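Local coordinates for uncharacterized protein A6V7T0 (Pseudomonas aeruginosa, PDB 3K12), which is of unknown function but belongs to the YjgF-like group of small trimeric alpha-beta proteins, with a mixed sheet backed by two helices, at residues G33-Q38 with W104-I109; Q41-I46 with Q78-W83; V60-I65 with I109-R114; R64-H69 with S95-I100; E71-L76 with P90-S95. All blocks are in the same frame, centred on the assembly; numbering follows the deposited sequence. Where two conformers were deposited one is given.

Interaction 1 (G33-Q38 with W104-I109)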
# COMPACT_ATOMS: atom_id res chain seq x y z
N GLY D 33 18.33 5.30 -17.09
CA GLY D 33 18.15 4.00 -17.74
C GLY D 33 16.70 3.67 -18.06
O GLY D 33 15.79 4.39 -17.65
N ASP D 34 16.52 2.57 -18.80
CA ASP D 34 15.21 2.05 -19.20
C ASP D 34 14.53 1.36 -18.02
O ASP D 34 15.10 1.27 -16.92
CB ASP D 34 15.32 1.10 -20.42
CG ASP D 34 16.24 -0.10 -20.20
OD1 ASP D 34 16.43 -0.59 -19.07
OD2 ASP D 34 16.76 -0.62 -21.22
N ILE D 35 13.32 0.85 -18.26
CA ILE D 35 12.56 0.22 -17.17
C ILE D 35 13.30 -0.96 -16.56
O ILE D 35 13.28 -1.15 -15.34
CB ILE D 35 11.12 -0.16 -17.59
CG1 ILE D 35 10.37 -0.83 -16.42
CG2 ILE D 35 11.10 -1.05 -18.84
CD1 ILE D 35 10.02 0.13 -15.28
N GLN D 36 13.96 -1.77 -17.39
CA GLN D 36 14.65 -2.94 -16.90
C GLN D 36 15.78 -2.52 -15.96
O GLN D 36 15.97 -3.11 -14.87
CB GLN D 36 15.22 -3.77 -18.05
CG GLN D 36 14.17 -4.55 -18.86
CD GLN D 36 13.71 -3.87 -20.14
OE1 GLN D 36 13.23 -4.55 -21.05
NE2 GLN D 36 13.84 -2.54 -20.23
N ASP D 37 16.53 -1.52 -16.39
CA ASP D 37 17.65 -1.01 -15.61
C ASP D 37 17.15 -0.48 -14.27
O ASP D 37 17.70 -0.82 -13.22
CB ASP D 37 18.41 0.06 -16.40
CG ASP D 37 19.55 0.70 -15.60
OD1 ASP D 37 20.38 -0.04 -15.03
OD2 ASP D 37 19.61 1.95 -15.54
N GLN D 38 16.08 0.32 -14.31
CA GLN D 38 15.55 0.95 -13.08
C GLN D 38 14.96 -0.08 -12.13
O GLN D 38 15.19 0.00 -10.91
CB GLN D 38 14.53 2.01 -13.40
CG GLN D 38 15.13 3.18 -14.17
CD GLN D 38 14.29 4.43 -14.12
OE1 GLN D 38 13.47 4.61 -13.21
NE2 GLN D 38 14.51 5.34 -15.07
N TRP D 104 11.82 9.00 -13.18
CA TRP D 104 11.57 7.70 -12.56
C TRP D 104 10.54 6.93 -13.36
O TRP D 104 9.46 7.45 -13.63
CB TRP D 104 10.99 7.92 -11.16
CG TRP D 104 11.94 8.60 -10.21
CD1 TRP D 104 13.31 8.72 -10.33
CD2 TRP D 104 11.59 9.23 -8.98
NE1 TRP D 104 13.82 9.40 -9.24
CE2 TRP D 104 12.79 9.72 -8.40
CE3 TRP D 104 10.38 9.43 -8.31
CZ2 TRP D 104 12.80 10.40 -7.18
CZ3 TRP D 104 10.40 10.12 -7.09
CH2 TRP D 104 11.59 10.60 -6.55
N ARG D 105 10.86 5.69 -13.72
CA ARG D 105 9.93 4.89 -14.53
C ARG D 105 9.11 3.99 -13.61
O ARG D 105 8.07 3.47 -14.04
CB ARG D 105 10.69 4.03 -15.56
CG ARG D 105 11.34 4.87 -16.67
CD ARG D 105 12.12 4.01 -17.67
NE ARG D 105 12.63 4.89 -18.73
CZ ARG D 105 11.93 5.31 -19.78
NH1 ARG D 105 10.68 4.90 -20.00
NH2 ARG D 105 12.49 6.14 -20.65
N VAL D 106 9.56 3.82 -12.37
CA VAL D 106 8.88 2.91 -11.46
C VAL D 106 9.29 3.22 -10.02
O VAL D 106 10.39 3.72 -9.75
CB VAL D 106 9.17 1.42 -11.81
CG1 VAL D 106 10.65 1.06 -11.66
CG2 VAL D 106 8.26 0.47 -11.00
N GLU D 107 8.38 2.95 -9.10
CA GLU D 107 8.64 3.09 -7.69
C GLU D 107 8.00 1.91 -6.98
O GLU D 107 6.88 1.52 -7.35
CB GLU D 107 8.06 4.41 -7.17
CG GLU D 107 8.28 4.62 -5.66
CD GLU D 107 8.03 6.06 -5.19
OE1 GLU D 107 8.10 6.29 -3.94
OE2 GLU D 107 7.81 6.96 -6.02
N MSE D 108 8.69 1.34 -6.01
CA MSE D 108 8.17 0.17 -5.27
C MSE D 108 8.13 0.47 -3.78
O MSE D 108 9.00 1.19 -3.25
CB MSE D 108 9.07 -1.02 -5.47
CG MSE D 108 8.96 -1.54 -6.89
SE MSE D 108 9.94 -3.19 -7.12
CE MSE D 108 9.80 -3.39 -9.04
N ILE D 109 7.14 -0.12 -3.11
CA ILE D 109 6.94 0.02 -1.66
C ILE D 109 6.78 -1.38 -1.09
O ILE D 109 5.99 -2.18 -1.63
CB ILE D 109 5.66 0.84 -1.34
CG1 ILE D 109 5.58 2.09 -2.20
CG2 ILE D 109 5.64 1.19 0.17
CD1 ILE D 109 4.16 2.74 -2.24
O HOH W 1 12.91 4.72 -10.53
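The carboxamide of Q38 reaches from the first turn of helix 35-52 to the backbone of R105, and its OE1 takes the R105 N-H in a nearly straight bond (2.9 Å between Q38 OE1 and R105 N, 171° at the hydrogen), the donor tilted from the carbonyl plane. Water 1 donates to the same oxygen and to V106 O, so OE1 receives two hydrogens. Q38 NE2 donates to G33 O (3.0 Å) and also to R103 O, which together fix the rotation of the amide. Alongside lies the buried, apolar part: I35 brings CD1 to 3.8 Å from V106 CG1, the two side chains crossing at about a right angle, with L67 and L76 also against I35. This is the start of a helix laid on the sheet of a YjgF-like fold, where D34 is the N-cap and its OD1 accepts from D37 N at 2.8 Å. R105, by contrast, is partly exposed. It runs extended from CG to NE past the helix start, setting its CD 3.4 Å from I35 N, but across the contact its polar end makes only a weak, bent bond, from R105 NE to G33 O (3.4 Å, 139°). The strongest partner of its guanidinium is D72, in a salt bridge through NH1. Nearby, a glycerol, probably from the crystallisation liquor, is hydrogen-bonded to E107.

Interaction 2 (Q41-I46 with Q78-W83)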
# COMPACT_ATOMS: atom_id res chain seq x y z
N GLN D 41 17.91 -1.91 -10.45
CA GLN D 41 18.49 -1.03 -9.42
C GLN D 41 17.66 -1.06 -8.13
O GLN D 41 18.21 -1.17 -7.02
CB GLN D 41 18.59 0.42 -9.87
CG GLN D 41 19.69 0.71 -10.90
CD GLN D 41 19.66 2.16 -11.31
OE1 GLN D 41 19.81 3.06 -10.47
NE2 GLN D 41 19.43 2.42 -12.60
N ILE D 42 16.34 -0.94 -8.29
CA ILE D 42 15.42 -0.92 -7.16
C ILE D 42 15.42 -2.26 -6.44
O ILE D 42 15.54 -2.29 -5.23
CB ILE D 42 14.01 -0.53 -7.62
CG1 ILE D 42 13.96 0.96 -8.01
CG2 ILE D 42 12.96 -0.87 -6.53
CD1 ILE D 42 12.77 1.30 -8.87
N LEU D 43 15.28 -3.36 -7.18
CA LEU D 43 15.29 -4.65 -6.54
C LEU D 43 16.62 -4.95 -5.87
O LEU D 43 16.64 -5.60 -4.82
CB LEU D 43 14.91 -5.77 -7.52
CG LEU D 43 13.44 -5.70 -8.01
CD1 LEU D 43 13.27 -6.64 -9.22
CD2 LEU D 43 12.51 -6.13 -6.91
N GLU D 44 17.73 -4.47 -6.46
CA GLU D 44 19.00 -4.67 -5.77
C GLU D 44 19.09 -3.89 -4.47
O GLU D 44 19.59 -4.42 -3.46
CB GLU D 44 20.21 -4.34 -6.64
CG GLU D 44 21.46 -4.50 -5.81
CD GLU D 44 22.72 -4.49 -6.60
OE1 GLU D 44 23.56 -5.38 -6.36
OE2 GLU D 44 22.85 -3.58 -7.44
N ASN D 45 18.59 -2.65 -4.46
CA ASN D 45 18.64 -1.88 -3.21
C ASN D 45 17.73 -2.50 -2.15
O ASN D 45 18.08 -2.57 -0.96
CB ASN D 45 18.26 -0.42 -3.42
CG ASN D 45 18.68 0.45 -2.24
OD1 ASN D 45 19.87 0.47 -1.87
ND2 ASN D 45 17.72 1.16 -1.62
N ILE D 46 16.56 -3.01 -2.57
CA ILE D 46 15.72 -3.78 -1.65
C ILE D 46 16.45 -4.98 -1.07
O ILE D 46 16.37 -5.27 0.12
CB ILE D 46 14.37 -4.17 -2.32
CG1 ILE D 46 13.52 -2.90 -2.54
CG2 ILE D 46 13.59 -5.17 -1.50
CD1 ILE D 46 12.45 -3.04 -3.64
N GLN D 78 9.58 -8.52 -17.05
CA GLN D 78 10.73 -9.31 -17.51
C GLN D 78 11.74 -9.46 -16.38
O GLN D 78 12.17 -10.57 -16.05
CB GLN D 78 11.36 -8.63 -18.73
CG GLN D 78 12.64 -9.26 -19.30
CD GLN D 78 13.37 -8.29 -20.24
OE1 GLN D 78 14.60 -8.32 -20.36
NE2 GLN D 78 12.62 -7.41 -20.88
N VAL D 79 12.08 -8.34 -15.74
CA VAL D 79 13.03 -8.40 -14.62
C VAL D 79 12.42 -9.10 -13.40
O VAL D 79 13.06 -9.94 -12.77
CB VAL D 79 13.54 -6.98 -14.25
CG1 VAL D 79 14.47 -7.02 -13.06
CG2 VAL D 79 14.24 -6.37 -15.46
N TRP D 80 11.17 -8.72 -13.05
CA TRP D 80 10.47 -9.34 -11.94
C TRP D 80 10.52 -10.88 -12.03
O TRP D 80 10.81 -11.56 -11.06
CB TRP D 80 9.01 -8.83 -11.91
CG TRP D 80 8.23 -9.32 -10.74
CD1 TRP D 80 7.52 -10.47 -10.65
CD2 TRP D 80 8.08 -8.66 -9.46
NE1 TRP D 80 6.94 -10.59 -9.40
CE2 TRP D 80 7.27 -9.48 -8.65
CE3 TRP D 80 8.56 -7.45 -8.93
CZ2 TRP D 80 6.90 -9.14 -7.33
CZ3 TRP D 80 8.20 -7.10 -7.62
CH2 TRP D 80 7.38 -7.95 -6.84
N ASP D 81 10.23 -11.39 -13.23
CA ASP D 81 10.19 -12.83 -13.46
C ASP D 81 11.57 -13.51 -13.41
O ASP D 81 11.67 -14.73 -13.22
CB ASP D 81 9.50 -13.13 -14.80
CG ASP D 81 8.02 -12.79 -14.80
OD1 ASP D 81 7.43 -12.60 -13.72
OD2 ASP D 81 7.44 -12.70 -15.91
N GLN D 82 12.62 -12.71 -13.52
CA GLN D 82 14.00 -13.22 -13.44
C GLN D 82 14.61 -13.10 -12.08
O GLN D 82 15.72 -13.53 -11.88
CB GLN D 82 14.91 -12.44 -14.42
CG GLN D 82 14.68 -12.83 -15.85
CD GLN D 82 15.33 -11.90 -16.85
OE1 GLN D 82 16.21 -11.07 -16.52
NE2 GLN D 82 14.89 -12.01 -18.09
N TRP D 83 13.90 -12.51 -11.13
CA TRP D 83 14.51 -12.08 -9.88
C TRP D 83 14.29 -13.01 -8.69
O TRP D 83 15.19 -13.24 -7.89
CB TRP D 83 13.97 -10.67 -9.53
CG TRP D 83 14.74 -10.03 -8.40
CD1 TRP D 83 14.37 -9.98 -7.10
CD2 TRP D 83 15.99 -9.35 -8.50
NE1 TRP D 83 15.33 -9.32 -6.36
CE2 TRP D 83 16.35 -8.93 -7.19
CE3 TRP D 83 16.85 -9.06 -9.56
CZ2 TRP D 83 17.53 -8.22 -6.93
CZ3 TRP D 83 18.02 -8.34 -9.29
CH2 TRP D 83 18.33 -7.93 -7.99
O HOH W 2 15.34 -8.07 -3.72
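L43 lies against the indole of W83, its CB over one face of the six-membered ring at 3.7 Å from the centroid and 22° off the normal, a CH-pi contact. Farther along the same side chain, L43 CD1 sits 3.8 Å from W83 CG, and the two side chains slide past each other in opposite directions. With CG of W83 anti to its backbone N (chi1 -169°), the indole extends across to helix 35-52, where W83 CZ2 comes 3.5 Å from L43 O. The leucine's two methyls also meet the preceding turn of helix 73-83: L43 CD1 is 4.0 Å from V79 CG1, and CD2 approaches the W80 ring obliquely. In the ring plane, at the indole edge, water 2 accepts from W83 NE1 (2.9 Å) and donates to L43 O (3.0 Å). Outside this shell, R57 makes a cation-pi contact with W83 and M108 packs on L43, while R92 adds a cation-pi contact to W80. The two helix segments run roughly parallel, at 33° and 11.4 Å between axes. With no direct hydrogen bond across, the pair relies on dispersion and CH-pi packing, while the water satisfies the indole N-H at the ring edge without disturbing the face.

Interaction 3 (V60-I65 with I109-R114)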
# COMPACT_ATOMS: atom_id res chain seq x y z
N VAL D 60 9.77 -11.63 1.02
CA VAL D 60 8.95 -10.43 0.83
C VAL D 60 7.47 -10.83 0.84
O VAL D 60 7.08 -11.93 0.42
CB VAL D 60 9.35 -9.71 -0.45
CG1 VAL D 60 8.64 -8.38 -0.63
CG2 VAL D 60 10.88 -9.49 -0.45
N LEU D 61 6.65 -9.94 1.38
CA LEU D 61 5.22 -10.26 1.57
C LEU D 61 4.37 -9.49 0.58
O LEU D 61 3.49 -10.09 -0.06
CB LEU D 61 4.77 -9.90 3.00
CG LEU D 61 5.51 -10.73 4.05
CD1 LEU D 61 5.32 -10.12 5.44
CD2 LEU D 61 5.14 -12.23 4.08
N SER D 62 4.61 -8.17 0.44
CA SER D 62 3.82 -7.36 -0.50
C SER D 62 4.71 -6.33 -1.15
O SER D 62 5.60 -5.77 -0.49
CB SER D 62 2.61 -6.67 0.17
OG SER D 62 3.03 -5.70 1.11
N VAL D 63 4.45 -6.06 -2.43
CA VAL D 63 5.12 -4.95 -3.13
C VAL D 63 4.07 -4.16 -3.89
O VAL D 63 3.33 -4.71 -4.69
CB VAL D 63 6.25 -5.45 -4.12
CG1 VAL D 63 6.96 -4.23 -4.75
CG2 VAL D 63 7.21 -6.31 -3.37
N ARG D 64 4.00 -2.86 -3.60
CA ARG D 64 3.18 -1.95 -4.37
C ARG D 64 4.06 -1.39 -5.45
O ARG D 64 5.15 -0.88 -5.18
CB ARG D 64 2.66 -0.83 -3.45
CG ARG D 64 1.75 0.17 -4.13
CD ARG D 64 0.40 -0.45 -4.56
NE ARG D 64 -0.44 0.61 -5.06
CZ ARG D 64 -0.72 0.85 -6.33
NH1 ARG D 64 -1.44 1.92 -6.64
NH2 ARG D 64 -0.32 0.02 -7.30
N ILE D 65 3.63 -1.52 -6.70
CA ILE D 65 4.44 -1.08 -7.85
C ILE D 65 3.73 0.04 -8.57
O ILE D 65 2.62 -0.15 -9.10
CB ILE D 65 4.70 -2.24 -8.85
CG1 ILE D 65 5.31 -3.42 -8.12
CG2 ILE D 65 5.61 -1.76 -9.99
CD1 ILE D 65 5.49 -4.71 -9.00
N ILE D 109 7.14 -0.12 -3.11
CA ILE D 109 6.94 0.02 -1.66
C ILE D 109 6.78 -1.38 -1.09
O ILE D 109 5.99 -2.18 -1.63
CB ILE D 109 5.66 0.84 -1.34
CG1 ILE D 109 5.58 2.09 -2.20
CG2 ILE D 109 5.64 1.19 0.17
CD1 ILE D 109 4.16 2.74 -2.24
N VAL D 110 7.50 -1.71 -0.05
CA VAL D 110 7.67 -3.10 0.34
C VAL D 110 7.32 -3.40 1.79
O VAL D 110 7.67 -2.62 2.69
CB VAL D 110 9.14 -3.51 0.14
CG1 VAL D 110 9.40 -4.95 0.57
CG2 VAL D 110 9.55 -3.29 -1.33
N VAL D 111 6.63 -4.50 2.01
CA VAL D 111 6.54 -5.14 3.32
C VAL D 111 7.12 -6.54 3.22
O VAL D 111 6.83 -7.27 2.25
CB VAL D 111 5.07 -5.22 3.82
CG1 VAL D 111 5.02 -5.81 5.21
CG2 VAL D 111 4.48 -3.83 3.87
N ALA D 112 7.97 -6.91 4.19
CA ALA D 112 8.67 -8.19 4.16
C ALA D 112 8.70 -8.81 5.55
O ALA D 112 8.41 -8.15 6.55
CB ALA D 112 10.09 -8.01 3.61
N ALA D 113 9.02 -10.09 5.61
CA ALA D 113 9.25 -10.76 6.89
C ALA D 113 10.74 -10.86 7.18
O ALA D 113 11.59 -10.75 6.29
CB ALA D 113 8.64 -12.14 6.86
N ARG D 114 11.05 -11.02 8.45
CA ARG D 114 12.42 -11.25 8.85
C ARG D 114 12.39 -12.47 9.72
O ARG D 114 12.27 -12.37 10.94
CB ARG D 114 12.96 -10.03 9.57
CG ARG D 114 14.47 -9.97 9.56
CD ARG D 114 15.03 -10.73 10.76
NE ARG D 114 14.47 -10.23 12.02
CZ ARG D 114 15.01 -9.26 12.76
NH1 ARG D 114 16.13 -8.66 12.38
NH2 ARG D 114 14.41 -8.90 13.89
O HOH W 3 3.79 -3.20 -0.01
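A classic beta bulge interrupts the antiparallel pairing of strands 60-67 and 106-113, neighbours in the mixed sheet, where L61 and S62 both face V111. V111 O accepts from L61 N (2.8 Å), which lies in the carbonyl plane, and from S62 N (3.0 Å), which is tilted 22° from it. Beyond the bulge the pairing is regular: V111 N returns a bond to S62 O, and R64 and I109 form a second hydrogen-bonded pair. V60, V63, V110 and A112 share the face turned to helix 35-52, with V60 CG1 3.7 Å from V110 CG1. S62, R64, I109 and V111 occupy the other, which meets neighbouring subunits; there the R64 and I109 side chains lie side by side, pointing the same way. A chi1 of 66° turns S62 OG toward V111, 3.4 Å from V111 CB, and the hydroxyl hydrogen-bonds water 3, which donates to I109 O. One carbonyl thus serves two amides, keeping both bulge N-H groups satisfied while the register shifts by one residue.

Interaction 4 (R64-H69 with S95-I100)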
# COMPACT_ATOMS: atom_id res chain seq x y z
N ARG D 64 4.00 -2.86 -3.60
CA ARG D 64 3.18 -1.95 -4.37
C ARG D 64 4.06 -1.39 -5.45
O ARG D 64 5.15 -0.88 -5.18
CB ARG D 64 2.66 -0.83 -3.45
CG ARG D 64 1.75 0.17 -4.13
CD ARG D 64 0.40 -0.45 -4.56
NE ARG D 64 -0.44 0.61 -5.06
CZ ARG D 64 -0.72 0.85 -6.33
NH1 ARG D 64 -1.44 1.92 -6.64
NH2 ARG D 64 -0.32 0.02 -7.30
N ILE D 65 3.63 -1.52 -6.70
CA ILE D 65 4.44 -1.08 -7.85
C ILE D 65 3.73 0.04 -8.57
O ILE D 65 2.62 -0.15 -9.10
CB ILE D 65 4.70 -2.24 -8.85
CG1 ILE D 65 5.31 -3.42 -8.12
CG2 ILE D 65 5.61 -1.76 -9.99
CD1 ILE D 65 5.49 -4.71 -9.00
N LEU D 66 4.36 1.21 -8.58
CA LEU D 66 3.82 2.40 -9.25
C LEU D 66 4.63 2.57 -10.53
O LEU D 66 5.82 2.81 -10.47
CB LEU D 66 3.92 3.63 -8.32
CG LEU D 66 3.46 3.43 -6.88
CD1 LEU D 66 3.79 4.68 -6.06
CD2 LEU D 66 1.94 3.21 -6.89
N LEU D 67 3.96 2.44 -11.66
CA LEU D 67 4.62 2.40 -12.96
C LEU D 67 4.31 3.69 -13.70
O LEU D 67 3.16 4.07 -13.81
CB LEU D 67 4.16 1.16 -13.74
CG LEU D 67 4.76 0.97 -15.13
CD1 LEU D 67 6.25 0.61 -15.08
CD2 LEU D 67 4.04 -0.22 -15.77
N ALA D 68 5.34 4.38 -14.22
CA ALA D 68 5.10 5.69 -14.85
C ALA D 68 4.45 5.61 -16.23
O ALA D 68 3.66 6.50 -16.57
CB ALA D 68 6.41 6.49 -14.92
N HIS D 69 4.78 4.58 -17.00
CA HIS D 69 4.43 4.51 -18.43
C HIS D 69 3.99 3.10 -18.78
O HIS D 69 4.71 2.12 -18.55
CB HIS D 69 5.62 4.89 -19.31
CG HIS D 69 6.24 6.21 -18.98
ND1 HIS D 69 5.60 7.41 -19.22
CD2 HIS D 69 7.44 6.51 -18.44
CE1 HIS D 69 6.39 8.40 -18.82
NE2 HIS D 69 7.50 7.88 -18.34
N SER D 95 -0.07 -0.44 -10.71
CA SER D 95 -0.94 0.49 -11.45
C SER D 95 -0.11 1.65 -12.01
O SER D 95 1.08 1.79 -11.68
CB SER D 95 -2.08 0.97 -10.54
OG SER D 95 -1.57 1.80 -9.49
N LEU D 96 -0.69 2.46 -12.88
CA LEU D 96 0.06 3.55 -13.48
C LEU D 96 -0.07 4.75 -12.55
O LEU D 96 -1.15 4.99 -11.97
CB LEU D 96 -0.48 3.85 -14.88
CG LEU D 96 -0.27 2.73 -15.91
CD1 LEU D 96 -0.90 3.07 -17.26
CD2 LEU D 96 1.19 2.38 -16.14
N ALA D 97 1.03 5.47 -12.36
CA ALA D 97 1.02 6.62 -11.47
C ALA D 97 1.97 7.68 -11.99
O ALA D 97 2.96 7.36 -12.66
CB ALA D 97 1.40 6.21 -10.06
N GLU D 98 1.66 8.95 -11.72
CA GLU D 98 2.61 10.04 -11.90
C GLU D 98 3.51 10.14 -10.67
O GLU D 98 3.03 10.34 -9.55
CB GLU D 98 1.89 11.37 -12.17
CG GLU D 98 2.85 12.51 -12.54
CD GLU D 98 2.13 13.81 -12.94
OE1 GLU D 98 0.87 13.82 -12.97
OE2 GLU D 98 2.82 14.82 -13.19
N LEU D 99 4.82 9.99 -10.89
CA LEU D 99 5.80 10.04 -9.81
C LEU D 99 6.38 11.45 -9.70
O LEU D 99 6.21 12.28 -10.62
CB LEU D 99 6.91 8.99 -10.02
CG LEU D 99 6.33 7.60 -10.33
CD1 LEU D 99 7.43 6.62 -10.64
CD2 LEU D 99 5.47 7.07 -9.18
N ILE D 100 7.03 11.72 -8.58
CA ILE D 100 7.48 13.08 -8.32
C ILE D 100 8.55 13.53 -9.32
O ILE D 100 8.49 14.66 -9.83
CB ILE D 100 7.94 13.26 -6.86
CG1 ILE D 100 6.80 13.03 -5.86
CG2 ILE D 100 8.50 14.66 -6.63
CD1 ILE D 100 5.56 13.87 -6.09
O HOH W 4 3.72 8.97 -15.57
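The R64 guanidinium has L66 CD2 over its centre on one face, 3.6 Å above the plane, and S95 OG at its edge; at the far end of the contact, A68 CB lies over one face of the H69 ring, toward its rim. R64 NH1 and NH2 both grip S95 OG end-on, at 2.9 and 3.1 Å, with OG only 2° out of the guanidinium plane; NH2 has a second acceptor in A93 O. The bend of R64 at chi2 (68°) turns its end to the neighbouring strand. These parallel strands, 60-67 and 91-96, are the two ends of a beta-alpha-beta unit whose helix is 73-83. Backbone bonds alternate between them: S95 N to I65 O, L67 N to S95 O, then A97 N to L67 O. On the helix side, L67 and L96 lie side by side; on the opposite side, L66 CB meets A97 CB and L99 CD2. L66 and L99 also pack on the second subunit, and L96 on the third. Past the strand ends, A68 CA points its hydrogen almost straight at A97 O, 3.5 Å from CA to oxygen.

Interaction 5 (E71-L76 with P90-S95)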
# COMPACT_ATOMS: atom_id res chain seq x y z
N GLU D 71 3.89 1.51 -21.59
CA GLU D 71 4.77 0.77 -22.49
C GLU D 71 5.94 0.09 -21.78
O GLU D 71 6.64 -0.73 -22.38
CB GLU D 71 5.29 1.66 -23.64
CG GLU D 71 6.16 2.83 -23.25
CD GLU D 71 5.39 4.12 -22.96
OE1 GLU D 71 4.15 4.09 -22.70
OE2 GLU D 71 6.06 5.17 -22.97
N ASP D 72 6.15 0.42 -20.50
CA ASP D 72 7.21 -0.18 -19.69
C ASP D 72 6.77 -1.41 -18.89
O ASP D 72 7.58 -2.05 -18.20
CB ASP D 72 7.77 0.87 -18.72
CG ASP D 72 8.74 1.83 -19.39
OD1 ASP D 72 9.17 1.57 -20.54
OD2 ASP D 72 9.09 2.85 -18.75
N TYR D 73 5.50 -1.76 -18.98
CA TYR D 73 4.96 -2.86 -18.18
C TYR D 73 5.66 -4.20 -18.48
O TYR D 73 6.07 -4.94 -17.56
CB TYR D 73 3.44 -2.93 -18.37
CG TYR D 73 2.74 -4.00 -17.55
CD1 TYR D 73 2.66 -3.91 -16.15
CD2 TYR D 73 2.09 -5.06 -18.20
CE1 TYR D 73 1.99 -4.89 -15.41
CE2 TYR D 73 1.43 -6.03 -17.47
CZ TYR D 73 1.36 -5.94 -16.08
OH TYR D 73 0.69 -6.92 -15.40
N ALA D 74 5.81 -4.53 -19.76
CA ALA D 74 6.48 -5.78 -20.11
C ALA D 74 7.92 -5.85 -19.60
O ALA D 74 8.35 -6.91 -19.12
CB ALA D 74 6.43 -5.99 -21.63
N GLY D 75 8.66 -4.74 -19.68
CA GLY D 75 10.05 -4.68 -19.18
C GLY D 75 10.15 -4.85 -17.67
O GLY D 75 11.03 -5.56 -17.17
N LEU D 76 9.23 -4.21 -16.95
CA LEU D 76 9.14 -4.41 -15.51
C LEU D 76 8.98 -5.88 -15.20
O LEU D 76 9.69 -6.46 -14.37
CB LEU D 76 7.91 -3.64 -14.98
CG LEU D 76 7.39 -4.07 -13.60
CD1 LEU D 76 8.32 -3.57 -12.54
CD2 LEU D 76 5.96 -3.56 -13.35
N PRO D 90 6.76 -12.21 -3.99
CA PRO D 90 5.74 -11.64 -3.11
C PRO D 90 4.46 -11.28 -3.85
O PRO D 90 4.45 -11.15 -5.09
CB PRO D 90 6.40 -10.36 -2.62
CG PRO D 90 7.30 -9.93 -3.81
CD PRO D 90 7.86 -11.26 -4.28
N THR D 91 3.40 -11.07 -3.06
CA THR D 91 2.19 -10.48 -3.63
C THR D 91 2.51 -9.10 -4.14
O THR D 91 3.39 -8.42 -3.61
CB THR D 91 1.03 -10.44 -2.60
OG1 THR D 91 1.29 -9.43 -1.60
CG2 THR D 91 0.82 -11.80 -1.97
N ARG D 92 1.79 -8.65 -5.16
CA ARG D 92 2.06 -7.37 -5.78
C ARG D 92 0.78 -6.73 -6.28
O ARG D 92 -0.22 -7.41 -6.52
CB ARG D 92 3.14 -7.47 -6.88
CG ARG D 92 3.00 -8.64 -7.83
CD ARG D 92 3.92 -8.50 -9.03
NE ARG D 92 3.35 -7.69 -10.11
CZ ARG D 92 4.00 -7.42 -11.24
NH1 ARG D 92 5.25 -7.86 -11.41
NH2 ARG D 92 3.43 -6.67 -12.17
N ALA D 93 0.83 -5.44 -6.46
CA ALA D 93 -0.26 -4.70 -7.10
C ALA D 93 0.36 -3.57 -7.88
O ALA D 93 1.07 -2.73 -7.30
CB ALA D 93 -1.26 -4.19 -6.08
N CYS D 94 0.12 -3.54 -9.18
CA CYS D 94 0.78 -2.59 -10.06
C CYS D 94 -0.28 -1.75 -10.72
O CYS D 94 -1.26 -2.29 -11.23
CB CYS D 94 1.55 -3.35 -11.14
SG CYS D 94 2.39 -2.26 -12.38
N SER D 95 -0.07 -0.44 -10.71
CA SER D 95 -0.94 0.49 -11.45
C SER D 95 -0.11 1.65 -12.01
O SER D 95 1.08 1.79 -11.68
CB SER D 95 -2.08 0.97 -10.54
OG SER D 95 -1.57 1.80 -9.49
O HOH W 5 0.72 -6.30 -12.78
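Y73 and C94 each hold the first side-chain atom beyond CB anti to the backbone N (CG of Y73 at chi1 -178°, SG of C94 at 178°), and this brings the tyrosine ring and the thiol together between helix 73-83 and strand 91-96. The sulfur lies at the ring edge, near its plane: C94 SG is 5.2 Å from the Y73 centroid, 80° off the normal, and 4.0 Å from Y73 CE1, a Cys sulfur-aromatic contact. L76, one turn on, sets L76 CD2 at 3.9 Å from C94 SG, so the thiol is in apolar contact with both helix residues. R92 comes in from farther back along the strand, its chain bent at chi3. R92 NH2 is 4.0 Å from Y73 CE1, which lies at the edge of the guanidinium, and the ring and guanidinium planes are nearly perpendicular. Water 5 completes the polar side: it accepts from R92 NH2 (2.8 Å) and hydrogen-bonds Y73 OH (2.7 Å), lying in the plane of the tyrosine ring. The same NH2 also donates to N77 OD1, its strongest partner, which holds the guanidinium close to the helix. Within the beta-alpha-beta unit the contact joins the helix to the strand that follows it; strand 60-67 sends L67 against Y73, helix 35-52 packs on L76 through I35 and T39, and I100 of a neighbouring subunit packs on Y73.

Interactions 3 and 4 continue one another along strand 60-67, sharing R64 and I65 with centres about 16 Å apart: the first pairs it with strand 106-113, the second with strand 91-96. Interaction 5 shares S95 with interaction 4, their centres about 9 Å apart, closing the same beta-alpha-beta unit through its helix. Interactions 1 and 2 both use helix 35-52, their centres about 10 Å apart. The salt bridge between R105 NH1 and D72 OD2 (2.9 Å) ties interaction 1 to interaction 5, while W80 of interaction 2 packs on V63 and I65 of interaction 3. The bound glycerol lies by interaction 1, which, like interaction 4, touches the second subunit.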